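Local coordinates for protein L-threonine dehydrogenase (Flavobacterium frigidimaris, PDB 2YY7) that probably oxidises L-threonine at its 3-hydroxyl with NAD as the cofactor, as a short-chain dehydrogenase/reductase related to UDP-galactose 4-epimerase, at residues G172-S177 with Y187-F192; I14-T19 with W176-G181; S238-A243 with R289-W294. One frame throughout, in Å; residues are numbered along the deposited sequence.

From the N terminus, helix 13-26 of the Rossmann domain comes first; it meets its partner only when the chain returns at 176-181, so contact 2 closes the longest loop, with 156 residues between its segments. The first segment of contact 1, 172-177, runs into the second segment of contact 2 and shares Trp176 and Ser177. Contact 1 opens before contact 2 closes and itself closes later, on helix 187-197, so the two loops cross. They touch through Leu173 CD1 and Ile14 CD1, 3.5 Å apart, and both reach the NAD. Contact 3 follows in series, tying strand 240-241, a sheet neighbour of strand 164-174, to the last part of helix 286-292 and the residues that follow.

Contact 1. Residues G172-S177 with Y187-F192; sequences GLISWS and YAVDIF. With NAD (nicotinamide-adenine-dinucleotide), chain E.
Ile174 packs on Ala188 and Val189 at the C-terminal end of strand 164-174 of the Rossmann-type sheet: the strand gives way to a loop, and helix 187-197 begins alongside. The axes of the two short segments approach to 7.9 Å at 25°, so strand and helix run nearly parallel. Apolar touch carries the contact. Ile174 CG1 sits 3.7 Å from Ala188 CB, and its CD1 continues along the same methyl. With CG1 anti to the carbonyl carbon (chi1 -58°), the other branch, CG2, is placed anti to the backbone N, where it approaches Ala188 O and Val189 CG2. Farther along the helix, Ile174 CG2 lies 4.4 Å from Phe192 CE2. Ile174 and Val189 lie alongside each other, pointing opposite ways, which brings Val189 CG2 to 3.8 Å from Ile174 CA. An alanine in place of Ile174 would take away both branches and is likely to open a gap between the strand end and Ala188, Val189 and Phe192. Helix 300-311 adds Met303 and Met307 to the surroundings of Ile174. Leu173, one residue earlier, turns its side chain away from the helix to the cofactor, where CB and CG lie against the nicotinamide carboxamide. Its backbone provides the polar grip: Leu173 N donates to NAD O7N at 2.9 Å, with an N-H...O angle of 155°.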
# COMPACT_ATOMS: atom_id res chain seq x y z
N GLY A 172 12.65 -14.71 6.30
CA GLY A 172 12.58 -15.09 7.71
C GLY A 172 13.99 -15.15 8.29
O GLY A 172 14.85 -15.84 7.73
N LEU A 173 14.23 -14.45 9.40
CA LEU A 173 15.57 -14.43 10.00
C LEU A 173 15.76 -15.36 11.20
O LEU A 173 14.87 -15.52 12.03
CB LEU A 173 15.95 -12.99 10.41
CG LEU A 173 15.97 -11.92 9.32
CD1 LEU A 173 16.64 -10.67 9.87
CD2 LEU A 173 16.72 -12.42 8.09
N ILE A 174 16.96 -15.93 11.29
CA ILE A 174 17.30 -16.88 12.35
C ILE A 174 18.50 -16.41 13.17
O ILE A 174 19.55 -16.07 12.62
CB ILE A 174 17.59 -18.26 11.72
CG1 ILE A 174 16.36 -18.71 10.92
CG2 ILE A 174 17.95 -19.28 12.80
CD1 ILE A 174 16.67 -19.70 9.80
N SER A 175 18.35 -16.39 14.49
CA SER A 175 19.45 -15.95 15.36
C SER A 175 19.47 -16.68 16.69
O SER A 175 18.50 -17.34 17.07
CB SER A 175 19.35 -14.45 15.62
OG SER A 175 18.20 -14.16 16.41
N TRP A 176 20.59 -16.54 17.40
CA TRP A 176 20.81 -17.18 18.69
C TRP A 176 20.95 -16.21 19.87
O TRP A 176 20.85 -16.62 21.02
CB TRP A 176 22.09 -18.03 18.62
CG TRP A 176 23.28 -17.23 18.15
CD1 TRP A 176 23.74 -17.12 16.87
CD2 TRP A 176 24.10 -16.36 18.94
NE1 TRP A 176 24.80 -16.24 16.81
CE2 TRP A 176 25.03 -15.75 18.07
CE3 TRP A 176 24.13 -16.03 20.31
CZ2 TRP A 176 25.99 -14.84 18.52
CZ3 TRP A 176 25.09 -15.12 20.75
CH2 TRP A 176 26.00 -14.53 19.86
N SER A 177 21.20 -14.93 19.59
CA SER A 177 21.40 -13.96 20.67
C SER A 177 20.16 -13.36 21.33
O SER A 177 20.21 -13.00 22.51
CB SER A 177 22.29 -12.82 20.18
OG SER A 177 21.66 -12.08 19.15
N TYR A 187 9.50 -20.20 13.92
CA TYR A 187 9.69 -21.62 14.24
C TYR A 187 11.12 -22.06 13.94
O TYR A 187 11.63 -22.98 14.59
CB TYR A 187 8.72 -22.50 13.44
CG TYR A 187 9.28 -22.98 12.11
CD1 TYR A 187 9.11 -22.24 10.95
CD2 TYR A 187 10.03 -24.16 12.04
CE1 TYR A 187 9.67 -22.65 9.74
CE2 TYR A 187 10.61 -24.57 10.84
CZ TYR A 187 10.42 -23.82 9.69
OH TYR A 187 11.00 -24.22 8.51
N ALA A 188 11.76 -21.41 12.97
CA ALA A 188 13.13 -21.76 12.59
C ALA A 188 14.15 -21.40 13.67
O ALA A 188 15.32 -21.78 13.58
CB ALA A 188 13.50 -21.08 11.27
N VAL A 189 13.71 -20.64 14.66
CA VAL A 189 14.56 -20.27 15.78
C VAL A 189 14.16 -21.17 16.95
O VAL A 189 15.01 -21.83 17.56
CB VAL A 189 14.36 -18.79 16.18
CG1 VAL A 189 15.15 -18.46 17.45
CG2 VAL A 189 14.81 -17.89 15.04
N ASP A 190 12.87 -21.21 17.24
CA ASP A 190 12.34 -22.02 18.33
C ASP A 190 12.79 -23.48 18.25
O ASP A 190 13.16 -24.09 19.26
CB ASP A 190 10.81 -21.97 18.33
CG ASP A 190 10.28 -20.61 18.73
OD1 ASP A 190 9.05 -20.40 18.60
OD2 ASP A 190 11.07 -19.76 19.19
N ILE A 191 12.77 -24.04 17.05
CA ILE A 191 13.15 -25.43 16.83
C ILE A 191 14.53 -25.73 17.41
O ILE A 191 14.79 -26.84 17.87
CB ILE A 191 13.13 -25.77 15.32
CG1 ILE A 191 13.27 -27.28 15.12
CG2 ILE A 191 14.24 -25.02 14.60
CD1 ILE A 191 13.09 -27.72 13.67
N PHE A 192 15.42 -24.74 17.38
CA PHE A 192 16.76 -24.94 17.92
C PHE A 192 16.73 -24.97 19.45
O PHE A 192 17.35 -25.84 20.06
CB PHE A 192 17.70 -23.82 17.43
CG PHE A 192 18.23 -24.05 16.03
CD1 PHE A 192 19.28 -24.94 15.80
CD2 PHE A 192 17.68 -23.38 14.94
CE1 PHE A 192 19.77 -25.16 14.51
CE2 PHE A 192 18.16 -23.59 13.64
CZ PHE A 192 19.20 -24.48 13.43
PA NAD E . 11.72 -7.31 17.25
O1A NAD E . 12.57 -8.42 17.74
O2A NAD E . 10.27 -7.44 17.54
O5B NAD E . 12.31 -5.91 17.68
C5B NAD E . 11.53 -4.75 17.66
C4B NAD E . 12.08 -3.77 18.66
O4B NAD E . 11.38 -2.53 18.49
C3B NAD E . 11.86 -4.24 20.12
O3B NAD E . 13.09 -4.22 20.87
C2B NAD E . 10.78 -3.29 20.64
O2B NAD E . 10.90 -3.04 22.03
C1B NAD E . 11.03 -2.04 19.78
N9A NAD E . 9.88 -1.13 19.75
C8A NAD E . 8.54 -1.49 19.62
N7A NAD E . 7.81 -0.37 19.66
C5A NAD E . 8.66 0.67 19.79
C6A NAD E . 8.42 2.03 19.92
N6A NAD E . 7.20 2.50 20.00
N1A NAD E . 9.49 2.88 20.08
C2A NAD E . 10.79 2.40 20.11
N3A NAD E . 11.04 1.04 20.01
C4A NAD E . 9.96 0.20 19.86
O3 NAD E . 11.80 -7.26 15.64
PN NAD E . 13.04 -7.63 14.66
O1N NAD E . 14.35 -7.09 15.18
O2N NAD E . 12.85 -9.05 14.28
O5D NAD E . 12.65 -6.76 13.35
C5D NAD E . 13.17 -5.44 13.15
C4D NAD E . 12.69 -4.92 11.77
O4D NAD E . 13.01 -5.86 10.76
C3D NAD E . 11.17 -4.75 11.67
O3D NAD E . 10.89 -3.65 10.81
C2D NAD E . 10.71 -6.00 10.96
O2D NAD E . 9.45 -5.77 10.38
C1D NAD E . 11.86 -6.25 9.98
N1N NAD E . 11.88 -7.67 9.56
C2N NAD E . 12.24 -8.65 10.47
C3N NAD E . 12.25 -9.98 10.08
C7N NAD E . 12.75 -11.05 11.01
O7N NAD E . 12.65 -12.35 10.53
N7N NAD E . 13.21 -10.78 12.24
C4N NAD E . 11.89 -10.33 8.76
C5N NAD E . 11.55 -9.33 7.85
C6N NAD E . 11.53 -8.01 8.25

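Contact 2. Residues I14-T19 with W176-G181. With NAD (nicotinamide-adenine-dinucleotide), chain E.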
# COMPACT_ATOMS: atom_id res chain seq x y z
N ILE A 14 16.99 -8.27 15.49
CA ILE A 14 18.00 -7.77 14.56
C ILE A 14 18.84 -6.67 15.19
O ILE A 14 20.07 -6.69 15.12
CB ILE A 14 17.37 -7.18 13.28
CG1 ILE A 14 16.45 -8.20 12.62
CG2 ILE A 14 18.46 -6.75 12.31
CD1 ILE A 14 15.68 -7.64 11.43
N GLY A 15 18.16 -5.71 15.82
CA GLY A 15 18.82 -4.59 16.46
C GLY A 15 19.98 -4.97 17.36
O GLY A 15 20.99 -4.27 17.40
N THR A 16 19.83 -6.07 18.09
CA THR A 16 20.87 -6.54 19.00
C THR A 16 22.19 -6.78 18.27
O THR A 16 23.23 -6.27 18.67
CB THR A 16 20.44 -7.87 19.70
OG1 THR A 16 19.30 -7.62 20.53
CG2 THR A 16 21.58 -8.41 20.56
N GLU A 17 22.12 -7.56 17.19
CA GLU A 17 23.31 -7.87 16.40
C GLU A 17 23.78 -6.70 15.55
O GLU A 17 24.98 -6.46 15.41
CB GLU A 17 23.01 -9.07 15.49
CG GLU A 17 22.74 -10.36 16.23
CD GLU A 17 23.93 -10.81 17.06
OE1 GLU A 17 25.04 -10.94 16.49
OE2 GLU A 17 23.75 -11.04 18.28
N LEU A 18 22.82 -5.96 14.99
CA LEU A 18 23.12 -4.80 14.15
C LEU A 18 23.91 -3.75 14.92
O LEU A 18 24.87 -3.18 14.41
CB LEU A 18 21.82 -4.18 13.62
CG LEU A 18 21.98 -2.91 12.78
CD1 LEU A 18 22.71 -3.23 11.48
CD2 LEU A 18 20.61 -2.34 12.49
N THR A 19 23.49 -3.49 16.16
CA THR A 19 24.16 -2.51 17.00
C THR A 19 25.59 -2.94 17.31
O THR A 19 26.52 -2.14 17.24
CB THR A 19 23.40 -2.32 18.34
OG1 THR A 19 22.06 -1.87 18.07
CG2 THR A 19 24.10 -1.29 19.22
N TRP A 176 20.59 -16.54 17.40
CA TRP A 176 20.81 -17.18 18.69
C TRP A 176 20.95 -16.21 19.87
O TRP A 176 20.85 -16.62 21.02
CB TRP A 176 22.09 -18.03 18.62
CG TRP A 176 23.28 -17.23 18.15
CD1 TRP A 176 23.74 -17.12 16.87
CD2 TRP A 176 24.10 -16.36 18.94
NE1 TRP A 176 24.80 -16.24 16.81
CE2 TRP A 176 25.03 -15.75 18.07
CE3 TRP A 176 24.13 -16.03 20.31
CZ2 TRP A 176 25.99 -14.84 18.52
CZ3 TRP A 176 25.09 -15.12 20.75
CH2 TRP A 176 26.00 -14.53 19.86
N SER A 177 21.20 -14.93 19.59
CA SER A 177 21.40 -13.96 20.67
C SER A 177 20.16 -13.36 21.33
O SER A 177 20.21 -13.00 22.51
CB SER A 177 22.29 -12.82 20.18
OG SER A 177 21.66 -12.08 19.15
N THR A 178 19.07 -13.23 20.59
CA THR A 178 17.85 -12.64 21.13
C THR A 178 16.62 -13.34 20.53
O THR A 178 16.62 -13.70 19.36
CB THR A 178 17.79 -11.13 20.80
OG1 THR A 178 19.01 -10.51 21.24
CG2 THR A 178 16.62 -10.46 21.48
N PRO A 179 15.57 -13.54 21.34
CA PRO A 179 14.34 -14.19 20.88
C PRO A 179 13.66 -13.38 19.78
O PRO A 179 13.74 -12.16 19.76
CB PRO A 179 13.48 -14.26 22.15
CG PRO A 179 14.49 -14.28 23.24
CD PRO A 179 15.50 -13.26 22.79
N PRO A 180 12.96 -14.07 18.85
CA PRO A 180 12.27 -13.38 17.76
C PRO A 180 11.11 -12.56 18.32
O PRO A 180 10.66 -12.80 19.45
CB PRO A 180 11.83 -14.52 16.85
CG PRO A 180 11.57 -15.63 17.83
CD PRO A 180 12.75 -15.52 18.78
N GLY A 181 10.60 -11.63 17.53
CA GLY A 181 9.51 -10.78 18.00
C GLY A 181 8.11 -11.17 17.60
O GLY A 181 7.19 -10.37 17.73
PA NAD E . 11.72 -7.31 17.25
O1A NAD E . 12.57 -8.42 17.74
O2A NAD E . 10.27 -7.44 17.54
O5B NAD E . 12.31 -5.91 17.68
C5B NAD E . 11.53 -4.75 17.66
C4B NAD E . 12.08 -3.77 18.66
O4B NAD E . 11.38 -2.53 18.49
C3B NAD E . 11.86 -4.24 20.12
O3B NAD E . 13.09 -4.22 20.87
C2B NAD E . 10.78 -3.29 20.64
O2B NAD E . 10.90 -3.04 22.03
C1B NAD E . 11.03 -2.04 19.78
N9A NAD E . 9.88 -1.13 19.75
C8A NAD E . 8.54 -1.49 19.62
N7A NAD E . 7.81 -0.37 19.66
C5A NAD E . 8.66 0.67 19.79
C6A NAD E . 8.42 2.03 19.92
N6A NAD E . 7.20 2.50 20.00
N1A NAD E . 9.49 2.88 20.08
C2A NAD E . 10.79 2.40 20.11
N3A NAD E . 11.04 1.04 20.01
C4A NAD E . 9.96 0.20 19.86
O3 NAD E . 11.80 -7.26 15.64
PN NAD E . 13.04 -7.63 14.66
O1N NAD E . 14.35 -7.09 15.18
O2N NAD E . 12.85 -9.05 14.28
O5D NAD E . 12.65 -6.76 13.35
C5D NAD E . 13.17 -5.44 13.15
C4D NAD E . 12.69 -4.92 11.77
O4D NAD E . 13.01 -5.86 10.76
C3D NAD E . 11.17 -4.75 11.67
O3D NAD E . 10.89 -3.65 10.81
C2D NAD E . 10.71 -6.00 10.96
O2D NAD E . 9.45 -5.77 10.38
C1D NAD E . 11.86 -6.25 9.98
N1N NAD E . 11.88 -7.67 9.56
C2N NAD E . 12.24 -8.65 10.47
C3N NAD E . 12.25 -9.98 10.08
C7N NAD E . 12.75 -11.05 11.01
O7N NAD E . 12.65 -12.35 10.53
N7N NAD E . 13.21 -10.78 12.24
C4N NAD E . 11.89 -10.33 8.76
C5N NAD E . 11.55 -9.33 7.85
C6N NAD E . 11.53 -8.01 8.25
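Thr16 and Glu17 of helix 13-26, the first helix of the Rossmann fold, meet Thr178 and Ser177 in the loop that follows strand 164-174, and two side-chain hydrogen bonds hold the pair together. Helix and loop flank the NAD pyrophosphate: Ile14 N donates to NAD O1N at 2.9 Å and a nearly straight 173°, while Gly181 CA comes within 3.5 Å of NAD O2A. The approach is close enough that a CB built on Gly181 would come within 2.0 Å of NAD O2A, a clash.

Glu17 can be followed outward. The bond to CB does not aim at the loop; the bend of the chain carries the carboxylate there. CG, anti to the carbonyl carbon (chi1 -65°), already comes to 3.6 Å from Ser177 OG. A bend at chi2 (-62°) then folds the chain back, bringing CD to the same hydroxyl, and OE2 completes the approach by accepting the proton of Ser177 OG. The distance from Ser177 OG to Glu17 OE2, 2.5 Å, is shorter than usual for such a bond, so its exact length is doubtful. Beyond the serine, Glu17 OE2 also lies 4.4 Å from Trp176 CZ2, oblique to the indole.

One residue earlier, Thr16 points at the loop. The stronger partner of its OG1 is Gly12 O, so this hydroxyl joins the glycine-rich turn before the helix to the loop. Its methyl, CG2, lies near both loop hydroxyls, with Thr16 CG2 at 3.4 Å from Thr178 OG1. The two threonine side chains cross obliquely, and Thr178 OG1 donates to Thr16 OG1 at 3.0 Å.

Contact 3. Residues S238-A243 with R289-W294; sequences SSYNLA and REDWDW
Leu242 CD1 is the apolar centre, a methyl that covers the face of Trp294 and touches Trp292 CH2 where the chain leaves the short, weakly bonded strand 240-241, an edge of the Rossmann-type sheet, and meets the last part of helix 286-292 and the residues that follow. Over Trp294 it forms a CH-pi contact: CD1 is 3.4 Å from the centroid of the five-membered ring and only 9° off the ring normal. The leucine reaches there because CG is anti to the backbone N, and its side chain crosses that of Trp294 at about a right angle. Leu242 CD1 lies 3.9 Å from Trp292 CH2, oblique to that indole. Ala222 of helix 216-228 touches Leu242 and Trp294, and Ile168 of strand 164-174 touches Leu242 and Trp292.

Outward from the methyl, Trp292 turns an edge onto Tyr240 in a T-shaped pair. The Tyr240 ring centroid is 4.5 Å from that of the indole five-membered ring, and the planes stand at 86°. Trp292 NE1 lies 3.4 Å above the tyrosine plane, over its centre, so the polar corner of the indole is the part directed at the phenol face.

The polar edge lies at two ends. At one, Tyr240 OH donates to Asp291 OD2 at 2.7 Å, on the anti side of the carboxylate and somewhat out of its plane; Tyr240 OH also bonds to the backbone N atoms of Lys235 and Ile236. Arg289 stands near the other end but pairs by a salt bridge with Asp285, which also accepts from Ala243 N. There Ala243 O lies close to the Trp294 ring plane at the NE1 edge, and Trp294 NE1 donates to Ala243 O at 3.1 Å, in the carbonyl plane, with an N-H...O angle of 157°.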
# COMPACT_ATOMS: atom_id res chain seq x y z
N SER A 238 12.46 1.50 -3.45
CA SER A 238 11.33 0.95 -2.72
C SER A 238 12.03 0.03 -1.72
O SER A 238 12.32 0.44 -0.60
CB SER A 238 10.42 0.16 -3.67
OG SER A 238 11.17 -0.73 -4.48
N SER A 239 12.32 -1.20 -2.14
CA SER A 239 13.04 -2.15 -1.29
C SER A 239 13.57 -3.28 -2.16
O SER A 239 12.91 -3.71 -3.11
CB SER A 239 12.14 -2.71 -0.19
OG SER A 239 12.90 -3.44 0.77
N TYR A 240 14.76 -3.76 -1.83
CA TYR A 240 15.41 -4.84 -2.57
C TYR A 240 15.01 -6.24 -2.12
O TYR A 240 14.92 -6.51 -0.92
CB TYR A 240 16.93 -4.74 -2.43
CG TYR A 240 17.61 -3.79 -3.37
CD1 TYR A 240 18.03 -4.20 -4.64
CD2 TYR A 240 17.87 -2.47 -3.00
CE1 TYR A 240 18.69 -3.33 -5.51
CE2 TYR A 240 18.53 -1.59 -3.86
CZ TYR A 240 18.94 -2.03 -5.11
OH TYR A 240 19.60 -1.17 -5.95
N ASN A 241 14.77 -7.12 -3.08
CA ASN A 241 14.49 -8.51 -2.75
C ASN A 241 15.84 -8.94 -2.17
O ASN A 241 16.88 -8.44 -2.60
CB ASN A 241 14.18 -9.32 -4.01
CG ASN A 241 12.68 -9.54 -4.23
OD1 ASN A 241 11.85 -9.02 -3.49
ND2 ASN A 241 12.35 -10.32 -5.25
N LEU A 242 15.83 -9.84 -1.20
CA LEU A 242 17.07 -10.32 -0.59
C LEU A 242 16.90 -11.80 -0.27
O LEU A 242 15.93 -12.19 0.37
CB LEU A 242 17.35 -9.54 0.70
CG LEU A 242 18.73 -9.76 1.33
CD1 LEU A 242 19.77 -8.92 0.59
CD2 LEU A 242 18.70 -9.36 2.81
N ALA A 243 17.84 -12.62 -0.70
CA ALA A 243 17.72 -14.05 -0.46
C ALA A 243 19.01 -14.73 -0.02
O ALA A 243 20.11 -14.21 -0.21
CB ALA A 243 17.19 -14.73 -1.71
N ARG A 289 22.24 -8.36 -5.83
CA ARG A 289 23.58 -8.88 -6.11
C ARG A 289 24.26 -8.07 -7.21
O ARG A 289 25.46 -7.82 -7.16
CB ARG A 289 23.50 -10.36 -6.48
CG ARG A 289 22.79 -11.20 -5.42
CD ARG A 289 22.81 -12.71 -5.71
NE ARG A 289 22.05 -13.42 -4.68
CZ ARG A 289 22.57 -14.22 -3.75
NH1 ARG A 289 23.88 -14.43 -3.68
NH2 ARG A 289 21.77 -14.77 -2.85
N GLU A 290 23.48 -7.66 -8.21
CA GLU A 290 24.01 -6.89 -9.33
C GLU A 290 24.30 -5.42 -8.98
O GLU A 290 25.36 -4.90 -9.32
CB GLU A 290 23.04 -6.97 -10.51
CG GLU A 290 23.32 -6.00 -11.65
CD GLU A 290 22.30 -6.10 -12.77
OE1 GLU A 290 22.36 -5.28 -13.71
OE2 GLU A 290 21.43 -7.00 -12.71
N ASP A 291 23.36 -4.77 -8.29
CA ASP A 291 23.52 -3.36 -7.94
C ASP A 291 24.56 -3.05 -6.87
O ASP A 291 25.37 -2.13 -7.05
CB ASP A 291 22.18 -2.77 -7.49
CG ASP A 291 21.15 -2.75 -8.61
OD1 ASP A 291 21.53 -2.99 -9.78
OD2 ASP A 291 19.97 -2.48 -8.32
N TRP A 292 24.55 -3.78 -5.76
CA TRP A 292 25.52 -3.51 -4.71
C TRP A 292 26.31 -4.72 -4.22
O TRP A 292 26.81 -4.73 -3.10
CB TRP A 292 24.86 -2.79 -3.52
CG TRP A 292 23.54 -3.34 -3.08
CD1 TRP A 292 22.31 -3.07 -3.63
CD2 TRP A 292 23.30 -4.23 -1.98
NE1 TRP A 292 21.32 -3.72 -2.92
CE2 TRP A 292 21.90 -4.44 -1.91
CE3 TRP A 292 24.13 -4.86 -1.05
CZ2 TRP A 292 21.32 -5.26 -0.94
CZ3 TRP A 292 23.55 -5.67 -0.08
CH2 TRP A 292 22.16 -5.86 -0.03
N ASP A 293 26.43 -5.72 -5.09
CA ASP A 293 27.20 -6.93 -4.78
C ASP A 293 26.76 -7.77 -3.60
O ASP A 293 27.60 -8.29 -2.86
CB ASP A 293 28.68 -6.56 -4.60
CG ASP A 293 29.34 -6.13 -5.88
OD1 ASP A 293 29.32 -6.92 -6.85
OD2 ASP A 293 29.87 -5.00 -5.93
N TRP A 294 25.46 -7.91 -3.40
CA TRP A 294 24.98 -8.73 -2.30
C TRP A 294 25.37 -10.18 -2.53
O TRP A 294 25.29 -10.68 -3.65
CB TRP A 294 23.45 -8.65 -2.18
CG TRP A 294 22.87 -9.75 -1.32
CD1 TRP A 294 21.90 -10.64 -1.68
CD2 TRP A 294 23.24 -10.09 0.02
NE1 TRP A 294 21.64 -11.50 -0.65
CE2 TRP A 294 22.45 -11.19 0.41
CE3 TRP A 294 24.17 -9.57 0.93
CZ2 TRP A 294 22.55 -11.79 1.67
CZ3 TRP A 294 24.28 -10.16 2.19
CH2 TRP A 294 23.47 -11.26 2.55